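Local atomic coordinates of putative neuraminyllactose-binding hemagglutinin homolog (PDB entry 3BGH), a protein that is an outer-membrane lipoprotein and putative adhesin, named as a flagellar sheath protein and thought to bind neuraminyllactose, though its function is not established. Residues V106-E110 and I190-M194; F23-I27 and Q67-F71; N135-P139 and M214-E218; L41-I46 and F60-F65; H37-I42 and K95-R101. All coordinates share one frame; numbering follows the deposited sequence.

Contact 1: V106-E110 and I190-M194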
# COMPACT_ATOMS: atom_id res chain seq x y z
N VAL A 106 -5.48 -1.61 2.49
CA VAL A 106 -4.62 -1.49 3.65
C VAL A 106 -3.98 -2.84 3.89
O VAL A 106 -4.63 -3.88 3.80
CB VAL A 106 -5.34 -0.89 4.90
CG1 VAL A 106 -6.47 -1.76 5.35
CG2 VAL A 106 -4.35 -0.72 6.05
N ALA A 107 -2.67 -2.83 4.14
CA ALA A 107 -1.94 -4.05 4.38
C ALA A 107 -1.10 -3.86 5.61
O ALA A 107 -0.66 -2.75 5.90
CB ALA A 107 -1.08 -4.38 3.18
N ILE A 108 -0.91 -4.94 6.35
CA ILE A 108 -0.04 -4.90 7.50
C ILE A 108 1.19 -5.83 7.28
O ILE A 108 1.08 -6.99 6.87
CB ILE A 108 -0.85 -5.16 8.80
CG1 ILE A 108 -1.69 -3.91 9.05
CG2 ILE A 108 0.07 -5.41 10.00
CD1 ILE A 108 -2.78 -4.05 10.00
N LEU A 109 2.37 -5.24 7.45
CA LEU A 109 3.63 -5.97 7.41
C LEU A 109 4.05 -6.27 8.83
O LEU A 109 3.91 -5.46 9.73
CB LEU A 109 4.69 -5.14 6.73
CG LEU A 109 4.65 -5.04 5.20
CD1 LEU A 109 3.41 -4.32 4.68
CD2 LEU A 109 5.88 -4.32 4.77
N GLU A 110 4.56 -7.48 9.02
CA GLU A 110 4.88 -7.98 10.34
C GLU A 110 6.37 -8.10 10.50
O GLU A 110 7.08 -8.31 9.51
CB GLU A 110 4.18 -9.34 10.58
CG GLU A 110 2.66 -9.18 10.71
CD GLU A 110 1.92 -10.47 10.96
OE1 GLU A 110 2.50 -11.56 10.77
OE2 GLU A 110 0.73 -10.39 11.36
N ILE A 190 -2.53 -5.40 14.90
CA ILE A 190 -3.45 -5.21 13.78
C ILE A 190 -4.65 -4.34 14.18
O ILE A 190 -5.01 -3.37 13.50
CB ILE A 190 -3.94 -6.59 13.26
CG1 ILE A 190 -2.75 -7.32 12.61
CG2 ILE A 190 -5.08 -6.45 12.30
CD1 ILE A 190 -3.04 -8.73 12.18
N ARG A 191 -5.25 -4.69 15.30
CA ARG A 191 -6.33 -3.93 15.88
C ARG A 191 -5.98 -2.45 16.11
O ARG A 191 -6.78 -1.56 15.75
CB ARG A 191 -6.82 -4.65 17.13
CG ARG A 191 -8.21 -5.20 16.95
CD ARG A 191 -8.45 -6.58 17.52
NE ARG A 191 -8.62 -6.57 18.96
CZ ARG A 191 -9.11 -7.59 19.67
NH1 ARG A 191 -9.52 -8.72 19.09
NH2 ARG A 191 -9.20 -7.48 20.99
N LYS A 192 -4.79 -2.19 16.65
CA LYS A 192 -4.28 -0.82 16.91
C LYS A 192 -3.99 -0.05 15.65
O LYS A 192 -4.38 1.11 15.53
CB LYS A 192 -3.00 -0.86 17.75
CG LYS A 192 -3.21 -1.18 19.24
CD LYS A 192 -1.99 -0.85 20.06
CE LYS A 192 -1.12 -2.09 20.27
NZ LYS A 192 0.25 -1.70 20.77
N ILE A 193 -3.34 -0.70 14.69
CA ILE A 193 -2.99 -0.08 13.43
C ILE A 193 -4.23 0.31 12.65
O ILE A 193 -4.32 1.44 12.16
CB ILE A 193 -2.03 -0.99 12.61
CG1 ILE A 193 -0.63 -0.94 13.24
CG2 ILE A 193 -2.04 -0.61 11.13
CD1 ILE A 193 0.34 -2.04 12.80
N MET A 194 -5.19 -0.62 12.58
CA MET A 194 -6.46 -0.40 11.90
C MET A 194 -7.28 0.72 12.55
O MET A 194 -7.88 1.52 11.85
CB MET A 194 -7.33 -1.69 11.81
CG MET A 194 -6.66 -2.95 11.33
SD MET A 194 -7.59 -3.68 10.00
CE MET A 194 -7.03 -2.52 8.77
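I108 reaches from strand 98-114 into helix 186-208 and meets two residues there with one methyl group. Its CD1 lies 3.7 Å from CG2 of I193 and 4.0 Å from CG2 of I190. Two torsions put it there: CG1 stands anti to the carbonyl carbon (chi1 -71°), and an extended chi2 (165°) carries CD1 to the helix. I108 and I193 lie alongside each other, antiparallel, which brings CG1 of I108 as well as CD1 against the CG2 branch of I193. CD1 of I108 also approaches CA of I190, at 4.0 Å.

M194 makes a second, less certain meeting. Its chain bends at chi2 and chi3 and carries CE back to the strand, where it lies 3.5 Å from CG1 of V106. At the other end, CD1 of I190 lies alongside the carboxylate of E110, 4.2 Å from OE2, a loose contact at the more open margin. Across these two segments the chemistry is otherwise that of aliphatic carbon on aliphatic carbon, as expected where a helix covers a beta sheet.

Over these residues the segment axes run at 138° to each other and approach to 10.0 Å. I193 continues the packing onto D126 and S128 of strand 123-137 and onto I155 and A157 of strand 144-161, while I190 and M194 also touch Y56 of helix 54-73. A107 and L109 point away from the helix and pack on N105 and Y131 of the second subunit; their backbones bond to S129 and M127 of strand 123-137.

Contact 2: F23-I27 and Q67-F71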
# COMPACT_ATOMS: atom_id res chain seq x y z
N PHE A 23 -13.88 1.28 15.18
CA PHE A 23 -14.16 1.97 13.93
C PHE A 23 -15.30 2.99 14.15
O PHE A 23 -16.39 2.85 13.61
CB PHE A 23 -14.38 0.95 12.79
CG PHE A 23 -13.19 -0.02 12.59
CD1 PHE A 23 -11.95 0.21 13.21
CD2 PHE A 23 -13.31 -1.14 11.78
CE1 PHE A 23 -10.87 -0.67 13.02
CE2 PHE A 23 -12.23 -2.02 11.57
CZ PHE A 23 -11.02 -1.78 12.19
N HIS A 24 -15.02 4.02 14.95
CA HIS A 24 -15.98 5.11 15.25
C HIS A 24 -15.23 6.42 15.55
O HIS A 24 -14.31 6.47 16.37
CB HIS A 24 -16.95 4.72 16.41
CG HIS A 24 -18.01 5.75 16.73
ND1 HIS A 24 -17.92 6.60 17.82
CD2 HIS A 24 -19.19 6.04 16.13
CE1 HIS A 24 -18.99 7.38 17.86
NE2 HIS A 24 -19.77 7.06 16.85
N TYR A 25 -15.59 7.48 14.83
CA TYR A 25 -14.97 8.78 15.04
C TYR A 25 -16.14 9.67 15.45
O TYR A 25 -17.15 9.68 14.76
CB TYR A 25 -14.28 9.24 13.75
CG TYR A 25 -13.86 10.70 13.71
CD1 TYR A 25 -12.76 11.15 14.44
CD2 TYR A 25 -14.56 11.64 12.92
CE1 TYR A 25 -12.36 12.49 14.43
CE2 TYR A 25 -14.16 13.01 12.89
CZ TYR A 25 -13.06 13.42 13.65
OH TYR A 25 -12.61 14.73 13.65
N PRO A 26 -16.03 10.39 16.60
CA PRO A 26 -17.20 11.18 17.01
C PRO A 26 -17.48 12.38 16.08
O PRO A 26 -16.69 13.32 16.04
CB PRO A 26 -16.83 11.65 18.42
CG PRO A 26 -15.31 11.63 18.46
CD PRO A 26 -14.90 10.50 17.55
N ILE A 27 -18.58 12.32 15.34
CA ILE A 27 -19.02 13.46 14.53
C ILE A 27 -19.59 14.53 15.46
O ILE A 27 -20.76 14.50 15.83
CB ILE A 27 -20.04 13.06 13.43
CG1 ILE A 27 -19.44 11.97 12.52
CG2 ILE A 27 -20.48 14.29 12.62
CD1 ILE A 27 -20.46 11.10 11.78
N GLN A 67 -21.09 6.14 8.98
CA GLN A 67 -20.58 7.39 9.48
C GLN A 67 -20.53 8.52 8.46
O GLN A 67 -20.82 9.66 8.79
CB GLN A 67 -19.22 7.17 10.07
CG GLN A 67 -19.25 6.31 11.32
CD GLN A 67 -18.42 6.94 12.39
OE1 GLN A 67 -17.23 6.64 12.52
NE2 GLN A 67 -19.03 7.87 13.14
N LEU A 68 -20.16 8.21 7.23
CA LEU A 68 -20.15 9.23 6.21
C LEU A 68 -21.57 9.65 5.86
O LEU A 68 -21.80 10.80 5.51
CB LEU A 68 -19.40 8.78 4.97
CG LEU A 68 -17.96 9.19 5.15
CD1 LEU A 68 -17.09 8.40 4.17
CD2 LEU A 68 -17.79 10.75 5.00
N SER A 69 -22.51 8.72 5.92
CA SER A 69 -23.91 9.10 5.79
C SER A 69 -24.31 10.03 6.96
O SER A 69 -24.84 11.11 6.70
CB SER A 69 -24.81 7.88 5.66
OG SER A 69 -24.60 7.27 4.40
N SER A 70 -23.96 9.67 8.19
CA SER A 70 -24.30 10.50 9.38
C SER A 70 -23.69 11.87 9.34
O SER A 70 -24.34 12.85 9.70
CB SER A 70 -23.90 9.86 10.69
OG SER A 70 -24.72 8.75 10.92
N PHE A 71 -22.42 11.92 8.95
CA PHE A 71 -21.73 13.18 8.76
C PHE A 71 -22.46 14.04 7.72
O PHE A 71 -22.69 15.22 7.94
CB PHE A 71 -20.31 12.92 8.27
CG PHE A 71 -19.55 14.17 8.00
CD1 PHE A 71 -18.96 14.87 9.05
CD2 PHE A 71 -19.43 14.65 6.70
CE1 PHE A 71 -18.24 16.05 8.80
CE2 PHE A 71 -18.72 15.82 6.44
CZ PHE A 71 -18.12 16.52 7.49
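Q67 hydrogen-bonds the backbone of Y25 through both ends of its side-chain amide. Y25 N donates to OE1 of Q67 over 3.0 Å, arriving in the carbonyl plane on a lone pair. NE2 of Q67 returns a bond of 3.1 Å to Y25 O, with the acceptor close to the amide plane. Two bonds to one residue fix the rotation of the amide, and a bend at chi2 (-133°) brings the amide against the backbone of Y25. OE1 also accepts from Y198 OH of helix 186-208, so the oxygen has two partners.

The amide thus bonds both N and O of Y25, as a strand neighbour would, although 23-27 forms no regular strand. It fastens this part of the chain, which precedes strand 38-48, to helix 54-73. H24 adds a van der Waals contact: CD2 of its ring is 3.5 Å from NE2 of Q67, with ring and amide planes only 12° apart.

The apolar part belongs to I27. Its CD1 settles against the helix backbone, 3.3 Å from O of Q67, and touches CB of S70 at 3.8 Å. The other branch, CG2, approaches the edge of the F71 ring near its plane, 3.9 Å from CD1.

Contact 3: N135-P139 and M214-E218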
# COMPACT_ATOMS: atom_id res chain seq x y z
N ASN A 135 -13.26 9.09 -4.78
CA ASN A 135 -13.61 9.69 -6.09
C ASN A 135 -14.90 10.53 -6.08
O ASN A 135 -15.92 10.11 -5.54
CB ASN A 135 -13.63 8.65 -7.23
CG ASN A 135 -12.26 8.52 -7.94
OD1 ASN A 135 -11.31 9.21 -7.59
ND2 ASN A 135 -12.17 7.66 -8.95
N PHE A 136 -14.83 11.72 -6.66
CA PHE A 136 -15.99 12.58 -6.81
C PHE A 136 -16.49 12.45 -8.24
O PHE A 136 -15.78 12.80 -9.18
CB PHE A 136 -15.65 14.05 -6.50
CG PHE A 136 -15.25 14.32 -5.07
CD1 PHE A 136 -15.99 15.20 -4.29
CD2 PHE A 136 -14.11 13.74 -4.52
CE1 PHE A 136 -15.59 15.48 -2.98
CE2 PHE A 136 -13.73 14.01 -3.19
CZ PHE A 136 -14.47 14.86 -2.42
N VAL A 137 -17.70 11.94 -8.40
CA VAL A 137 -18.21 11.57 -9.71
C VAL A 137 -19.50 12.32 -10.06
O VAL A 137 -20.43 12.41 -9.24
CB VAL A 137 -18.45 10.04 -9.81
CG1 VAL A 137 -18.89 9.65 -11.22
CG2 VAL A 137 -17.21 9.24 -9.41
N GLU A 138 -19.53 12.85 -11.28
CA GLU A 138 -20.72 13.46 -11.87
C GLU A 138 -21.69 12.35 -12.31
O GLU A 138 -21.36 11.51 -13.13
CB GLU A 138 -20.34 14.48 -12.96
CG GLU A 138 -21.07 14.40 -14.30
CD GLU A 138 -22.60 14.55 -14.21
OE1 GLU A 138 -23.08 15.37 -13.39
OE2 GLU A 138 -23.31 13.84 -14.97
N PRO A 139 -22.87 12.31 -11.66
CA PRO A 139 -23.81 11.16 -11.69
C PRO A 139 -24.33 10.72 -13.06
O PRO A 139 -24.47 9.50 -13.30
CB PRO A 139 -24.96 11.63 -10.80
CG PRO A 139 -24.33 12.68 -9.89
CD PRO A 139 -23.34 13.38 -10.78
N MET A 214 -17.72 21.87 -0.66
CA MET A 214 -18.90 21.41 -1.42
C MET A 214 -19.59 22.54 -2.23
O MET A 214 -19.98 22.33 -3.40
CB MET A 214 -19.90 20.66 -0.52
CG MET A 214 -19.44 19.27 -0.00
SD MET A 214 -18.95 18.07 -1.27
CE MET A 214 -17.21 18.41 -1.24
N GLU A 215 -19.71 23.73 -1.63
CA GLU A 215 -20.33 24.91 -2.28
C GLU A 215 -19.46 25.26 -3.47
O GLU A 215 -19.99 25.60 -4.54
CB GLU A 215 -20.43 26.14 -1.35
CG GLU A 215 -21.17 25.91 -0.07
CD GLU A 215 -21.65 27.20 0.61
OE1 GLU A 215 -20.94 28.24 0.58
OE2 GLU A 215 -22.76 27.15 1.20
N HIS A 216 -18.14 25.20 -3.27
CA HIS A 216 -17.22 25.46 -4.36
C HIS A 216 -17.44 24.43 -5.50
O HIS A 216 -17.59 24.81 -6.66
CB HIS A 216 -15.77 25.49 -3.89
CG HIS A 216 -14.81 25.84 -4.99
ND1 HIS A 216 -14.39 24.93 -5.94
CD2 HIS A 216 -14.19 27.01 -5.29
CE1 HIS A 216 -13.57 25.53 -6.78
NE2 HIS A 216 -13.43 26.79 -6.41
N TYR A 217 -17.47 23.15 -5.14
CA TYR A 217 -17.75 22.07 -6.07
C TYR A 217 -19.06 22.30 -6.79
O TYR A 217 -19.13 22.08 -7.99
CB TYR A 217 -17.81 20.74 -5.31
CG TYR A 217 -17.99 19.54 -6.17
CD1 TYR A 217 -16.88 18.76 -6.53
CD2 TYR A 217 -19.25 19.15 -6.62
CE1 TYR A 217 -17.02 17.64 -7.31
CE2 TYR A 217 -19.40 18.01 -7.42
CZ TYR A 217 -18.29 17.26 -7.75
OH TYR A 217 -18.40 16.13 -8.54
N GLU A 218 -20.09 22.72 -6.05
CA GLU A 218 -21.42 23.04 -6.63
C GLU A 218 -21.29 24.12 -7.70
O GLU A 218 -21.73 23.94 -8.83
CB GLU A 218 -22.43 23.46 -5.53
CG GLU A 218 -23.11 22.28 -4.79
CD GLU A 218 -23.24 22.46 -3.25
OE1 GLU A 218 -23.17 23.61 -2.72
OE2 GLU A 218 -23.41 21.43 -2.56
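Helix 211-223, the last of the modelled chain, packs here against the end of strand 123-137 through an aromatic pair and a methionine. The F136 and Y217 rings have centroids 6.0 Å apart and planes at 41°, an oblique pair. The nearest atoms are CB of F136 and CE1 of Y217, 3.9 Å apart, with CD1 of F136 at 4.0 Å from the same CE1. Y217 reaches across because its CG stands anti to the backbone N (chi1 -176°), placing the ring against F136. Its hydroxyl end lies over the backbone beyond F136, with OH 4.2 Å from C of V137.

This is a helix-on-sheet contact near the end of an inner strand of the mixed five-stranded sheet; over these residues the strand and helix axes run at 39° and 12.4 Å apart. The long side chains bridge that separation. One turn before Y217, M214 folds back through bends at chi2 and chi3 and brings CE to the edge of the F136 ring, near its plane and 3.8 Å from CE1.

F136 therefore has Y217 and M214 as its partners from the helix, while from the sheet H146 meets it edge-to-face and L98 and L100 of strand 98-114 pack on it. Y217 likewise touches L98 and I145. N135 turns elsewhere, and its ND2 donates to the backbone O of D111 in the second subunit.

Contact 4: L41-I46 and F60-F65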
# COMPACT_ATOMS: atom_id res chain seq x y z
N LEU A 41 -23.87 7.79 -2.05
CA LEU A 41 -22.73 7.18 -1.38
C LEU A 41 -22.68 5.71 -1.72
O LEU A 41 -23.64 5.00 -1.47
CB LEU A 41 -22.86 7.37 0.12
CG LEU A 41 -21.55 7.35 0.89
CD1 LEU A 41 -20.82 8.64 0.57
CD2 LEU A 41 -21.81 7.22 2.38
N ILE A 42 -21.58 5.26 -2.31
CA ILE A 42 -21.38 3.86 -2.69
C ILE A 42 -20.58 3.15 -1.60
O ILE A 42 -19.77 3.79 -0.94
CB ILE A 42 -20.68 3.75 -4.05
CG1 ILE A 42 -21.57 4.38 -5.11
CG2 ILE A 42 -20.43 2.31 -4.44
CD1 ILE A 42 -21.07 4.19 -6.50
N GLU A 43 -20.84 1.86 -1.37
CA GLU A 43 -20.19 1.12 -0.30
C GLU A 43 -18.70 1.06 -0.63
O GLU A 43 -18.36 0.69 -1.74
CB GLU A 43 -20.79 -0.30 -0.16
CG GLU A 43 -20.39 -1.08 1.14
CD GLU A 43 -21.13 -2.45 1.30
OE1 GLU A 43 -21.07 -3.31 0.37
OE2 GLU A 43 -21.73 -2.68 2.39
N PRO A 44 -17.82 1.45 0.32
CA PRO A 44 -16.38 1.54 0.06
C PRO A 44 -15.80 0.16 -0.22
O PRO A 44 -16.18 -0.81 0.44
CB PRO A 44 -15.81 2.07 1.39
CG PRO A 44 -16.92 2.69 2.09
CD PRO A 44 -18.11 1.80 1.72
N LYS A 45 -14.94 0.09 -1.22
CA LYS A 45 -14.19 -1.12 -1.55
C LYS A 45 -12.75 -1.01 -1.04
O LYS A 45 -11.94 -0.33 -1.66
CB LYS A 45 -14.15 -1.28 -3.07
CG LYS A 45 -15.17 -2.23 -3.61
CD LYS A 45 -16.56 -1.60 -3.75
CE LYS A 45 -17.62 -2.67 -4.15
NZ LYS A 45 -18.98 -2.26 -3.67
N ILE A 46 -12.45 -1.64 0.10
CA ILE A 46 -11.11 -1.61 0.70
C ILE A 46 -10.54 -3.02 0.79
O ILE A 46 -10.96 -3.81 1.62
CB ILE A 46 -11.09 -0.99 2.14
CG1 ILE A 46 -11.99 0.26 2.29
CG2 ILE A 46 -9.66 -0.72 2.61
CD1 ILE A 46 -11.58 1.49 1.53
N PHE A 60 -14.63 -2.30 9.01
CA PHE A 60 -13.99 -1.08 8.51
C PHE A 60 -14.77 -0.46 7.33
O PHE A 60 -14.98 0.75 7.31
CB PHE A 60 -12.53 -1.41 8.11
CG PHE A 60 -11.65 -0.21 7.91
CD1 PHE A 60 -10.67 0.11 8.86
CD2 PHE A 60 -11.74 0.55 6.77
CE1 PHE A 60 -9.82 1.21 8.65
CE2 PHE A 60 -10.90 1.64 6.58
CZ PHE A 60 -9.93 1.98 7.51
N GLU A 61 -15.18 -1.25 6.35
CA GLU A 61 -16.00 -0.71 5.24
C GLU A 61 -17.41 -0.28 5.67
O GLU A 61 -17.94 0.68 5.11
CB GLU A 61 -16.17 -1.72 4.11
CG GLU A 61 -14.98 -1.90 3.25
CD GLU A 61 -15.06 -3.17 2.39
OE1 GLU A 61 -15.98 -4.00 2.58
OE2 GLU A 61 -14.21 -3.34 1.52
N LYS A 62 -18.01 -1.00 6.62
CA LYS A 62 -19.38 -0.72 7.07
C LYS A 62 -19.38 0.54 7.90
O LYS A 62 -20.24 1.39 7.72
CB LYS A 62 -20.00 -1.91 7.84
CG LYS A 62 -21.02 -1.53 9.00
CD LYS A 62 -21.77 -2.75 9.63
CE LYS A 62 -22.13 -2.55 11.13
NZ LYS A 62 -20.91 -2.64 12.04
N SER A 63 -18.43 0.69 8.81
CA SER A 63 -18.39 1.87 9.64
C SER A 63 -18.22 3.18 8.87
O SER A 63 -18.86 4.17 9.21
CB SER A 63 -17.35 1.73 10.73
OG SER A 63 -17.63 0.55 11.45
N LEU A 64 -17.38 3.18 7.84
CA LEU A 64 -17.06 4.38 7.06
C LEU A 64 -18.31 4.82 6.32
O LEU A 64 -18.61 6.01 6.19
CB LEU A 64 -15.93 4.12 6.03
CG LEU A 64 -14.45 4.10 6.42
CD1 LEU A 64 -13.57 3.94 5.17
CD2 LEU A 64 -14.02 5.39 7.15
N PHE A 65 -19.03 3.83 5.85
CA PHE A 65 -20.22 4.01 5.05
C PHE A 65 -21.32 4.67 5.90
O PHE A 65 -21.95 5.65 5.47
CB PHE A 65 -20.61 2.63 4.56
CG PHE A 65 -21.64 2.63 3.49
CD1 PHE A 65 -21.63 3.58 2.48
CD2 PHE A 65 -22.63 1.65 3.49
CE1 PHE A 65 -22.59 3.56 1.48
CE2 PHE A 65 -23.60 1.62 2.50
CZ PHE A 65 -23.59 2.58 1.48
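This is the packing of a helix on the strand before it, within the beta-alpha-beta unit made by strand 38-48, helix 54-73 and strand 78-82. It lies about 7 Å from the centre of the chain in space, and its parts are a ring slotted against the backbone, a proline wedged on the helix and a glutamate reaching the strand.

The F65 ring lies along residues 41 to 43. Its CG stands anti to the backbone N (chi1 -168°), which directs the ring from the helix to the strand. One face receives CA of E43 in a CH-pi contact, 4.0 Å from the centroid and 15° off the ring normal. The rim of the same ring meets L41: O of L41 sits at the edge, 3.4 Å from CE1, and CD2 of L41 lies 3.6 Å from CD1. Backbone and side chain of L41 thus both border the ring.

P44 presses on E61, its O 3.2 Å from CG of E61 and its CD 3.6 Å from O of E61, with F65 and L64 behind. I46 follows, its CG1 packing on CG of E61 and touching the F60 ring obliquely; F60 in turn meets F23 and Y198 edge-to-face. L64 carries the packing on to helix 186-208.

The extended chain of E61 lays its carboxylate against the strand. OE2 also lies near two carbonyl oxygens, 3.4 Å from P44 O and 3.3 Å from I46 O, neither a hydrogen bond, which might raise its pKa. I46 N donates to OE2 on its anti side over 2.8 Å, nearly straight at 168°.

Contact 5: H37-I42 and K95-R101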
# COMPACT_ATOMS: atom_id res chain seq x y z
N HIS A 37 -29.21 19.63 -1.27
CA HIS A 37 -28.41 18.81 -2.18
C HIS A 37 -28.46 17.32 -1.80
O HIS A 37 -28.43 16.98 -0.61
CB HIS A 37 -26.98 19.31 -2.18
CG HIS A 37 -26.86 20.77 -2.46
ND1 HIS A 37 -26.55 21.69 -1.49
CD2 HIS A 37 -27.02 21.47 -3.61
CE1 HIS A 37 -26.49 22.90 -2.03
NE2 HIS A 37 -26.78 22.79 -3.31
N LEU A 38 -28.58 16.44 -2.80
CA LEU A 38 -28.52 14.97 -2.60
C LEU A 38 -27.16 14.37 -3.06
O LEU A 38 -26.75 14.60 -4.20
CB LEU A 38 -29.66 14.27 -3.36
CG LEU A 38 -29.53 12.75 -3.58
CD1 LEU A 38 -29.72 11.95 -2.30
CD2 LEU A 38 -30.49 12.22 -4.64
N VAL A 39 -26.49 13.61 -2.19
CA VAL A 39 -25.26 12.87 -2.61
C VAL A 39 -25.44 11.36 -2.58
O VAL A 39 -26.00 10.81 -1.63
CB VAL A 39 -23.99 13.26 -1.79
CG1 VAL A 39 -23.94 14.75 -1.50
CG2 VAL A 39 -23.91 12.49 -0.52
N VAL A 40 -24.98 10.69 -3.62
CA VAL A 40 -24.99 9.24 -3.65
C VAL A 40 -23.71 8.69 -3.01
O VAL A 40 -22.61 9.08 -3.38
CB VAL A 40 -25.10 8.73 -5.09
CG1 VAL A 40 -25.06 7.23 -5.14
CG2 VAL A 40 -26.36 9.20 -5.71
N LEU A 41 -23.87 7.79 -2.05
CA LEU A 41 -22.73 7.18 -1.38
C LEU A 41 -22.68 5.71 -1.72
O LEU A 41 -23.64 5.00 -1.47
CB LEU A 41 -22.86 7.37 0.12
CG LEU A 41 -21.55 7.35 0.89
CD1 LEU A 41 -20.82 8.64 0.57
CD2 LEU A 41 -21.81 7.22 2.38
N ILE A 42 -21.58 5.26 -2.31
CA ILE A 42 -21.38 3.86 -2.69
C ILE A 42 -20.58 3.15 -1.60
O ILE A 42 -19.77 3.79 -0.94
CB ILE A 42 -20.68 3.75 -4.05
CG1 ILE A 42 -21.57 4.38 -5.11
CG2 ILE A 42 -20.43 2.31 -4.44
CD1 ILE A 42 -21.07 4.19 -6.50
N LYS A 95 -31.12 13.60 -10.28
CA LYS A 95 -31.30 14.55 -9.17
C LYS A 95 -30.04 14.82 -8.31
O LYS A 95 -29.90 15.90 -7.74
CB LYS A 95 -32.49 14.10 -8.30
CG LYS A 95 -33.25 15.24 -7.64
CD LYS A 95 -34.63 14.78 -7.12
CE LYS A 95 -34.53 13.84 -5.91
NZ LYS A 95 -33.84 14.52 -4.77
N ALA A 96 -29.13 13.85 -8.23
CA ALA A 96 -27.99 13.91 -7.30
C ALA A 96 -27.00 15.01 -7.67
O ALA A 96 -26.84 15.32 -8.84
CB ALA A 96 -27.28 12.58 -7.26
N LEU A 97 -26.38 15.61 -6.66
CA LEU A 97 -25.27 16.52 -6.91
C LEU A 97 -24.00 15.75 -7.29
O LEU A 97 -23.30 16.14 -8.20
CB LEU A 97 -24.98 17.35 -5.66
CG LEU A 97 -23.71 18.21 -5.77
CD1 LEU A 97 -23.95 19.35 -6.76
CD2 LEU A 97 -23.21 18.72 -4.41
N LEU A 98 -23.76 14.63 -6.61
CA LEU A 98 -22.45 14.05 -6.50
C LEU A 98 -22.63 12.57 -6.21
O LEU A 98 -23.60 12.18 -5.56
CB LEU A 98 -21.76 14.74 -5.32
CG LEU A 98 -20.36 14.49 -4.82
CD1 LEU A 98 -19.39 14.18 -5.95
CD2 LEU A 98 -19.89 15.73 -4.08
N VAL A 99 -21.72 11.76 -6.74
CA VAL A 99 -21.58 10.37 -6.31
C VAL A 99 -20.19 10.25 -5.70
O VAL A 99 -19.22 10.56 -6.35
CB VAL A 99 -21.65 9.41 -7.47
CG1 VAL A 99 -21.64 7.97 -6.95
CG2 VAL A 99 -22.88 9.66 -8.29
N LEU A 100 -20.13 9.82 -4.45
CA LEU A 100 -18.90 9.57 -3.76
C LEU A 100 -18.66 8.07 -3.74
O LEU A 100 -19.58 7.28 -3.55
CB LEU A 100 -18.97 10.12 -2.35
CG LEU A 100 -19.00 11.63 -2.13
CD1 LEU A 100 -19.08 11.88 -0.64
CD2 LEU A 100 -17.74 12.28 -2.68
N ARG A 101 -17.40 7.70 -3.92
CA ARG A 101 -17.02 6.36 -4.33
C ARG A 101 -15.54 6.10 -3.92
O ARG A 101 -14.61 6.62 -4.54
CB ARG A 101 -17.27 6.23 -5.85
CG ARG A 101 -16.55 5.14 -6.54
CD ARG A 101 -17.29 4.72 -7.79
NE ARG A 101 -17.17 3.26 -7.95
CZ ARG A 101 -17.41 2.59 -9.07
NH1 ARG A 101 -17.78 3.22 -10.18
NH2 ARG A 101 -17.29 1.26 -9.08
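Strands 38-42 and 98-101 run parallel, 22° apart in direction, and are joined by backbone bonds in which V40 bonds both residues flanking V99. V40 is held at both ends: its N donates to L98 O and its O accepts from L100 N, each over 2.8 Å. I42 N continues the ladder to L100 O at 3.1 Å. At the other end L97 N donates to L38 O at 2.7 Å. CA of V99 adds a C-H...O contact to O of V40.

These are two inner neighbours of the mixed sheet, with strand 78-82 on the far side of strand 38-48 and strand 123-137 beyond strand 98-114. On one face V40 and V99 lie side by side and point the same way. With CG1 anti to the backbone N in each (chi1 178° and -174°), these two methyls meet at 3.9 Å. CD1 of I42 comes diagonally onto the same CG1 of V99 at 3.8 Å, and continues to CD of R101. V40 also touches A96 through its other branch, CG2 to CB, and CD2 of L38 lies 4.2 Å from the same CB of A96.

The opposite face belongs to V39, L41, L98 and L100. CD1 of L41 meets CB of L100 at 3.8 Å. This face looks to the helices: V39 packs on L72 of helix 54-73, and L98 on M214 and Y217 of helix 211-223.

Contacts 1, 3, 4 and 5 are buried and all reach the same mixed sheet; contact 5 is sheet built by backbone bonds, whereas contacts 1, 3 and 4 lay helices on it through side chains. Contacts 1 and 5 share strand 98-114 at places about 31 Å apart between centres. Contact 4 shares L41 and I42 with contact 5 and helix 54-73 with contact 2. Contact 4 lies nearest the chain's centre and mixes packing with a glutamate bond to backbone N; contact 1 is almost wholly aliphatic, contact 3 aromatic with a methionine. Contact 2, only partly buried, depends on a glutamine amide. Contacts 3 and 5 join directly through backbone bonds between strands 123-137 and 98-114.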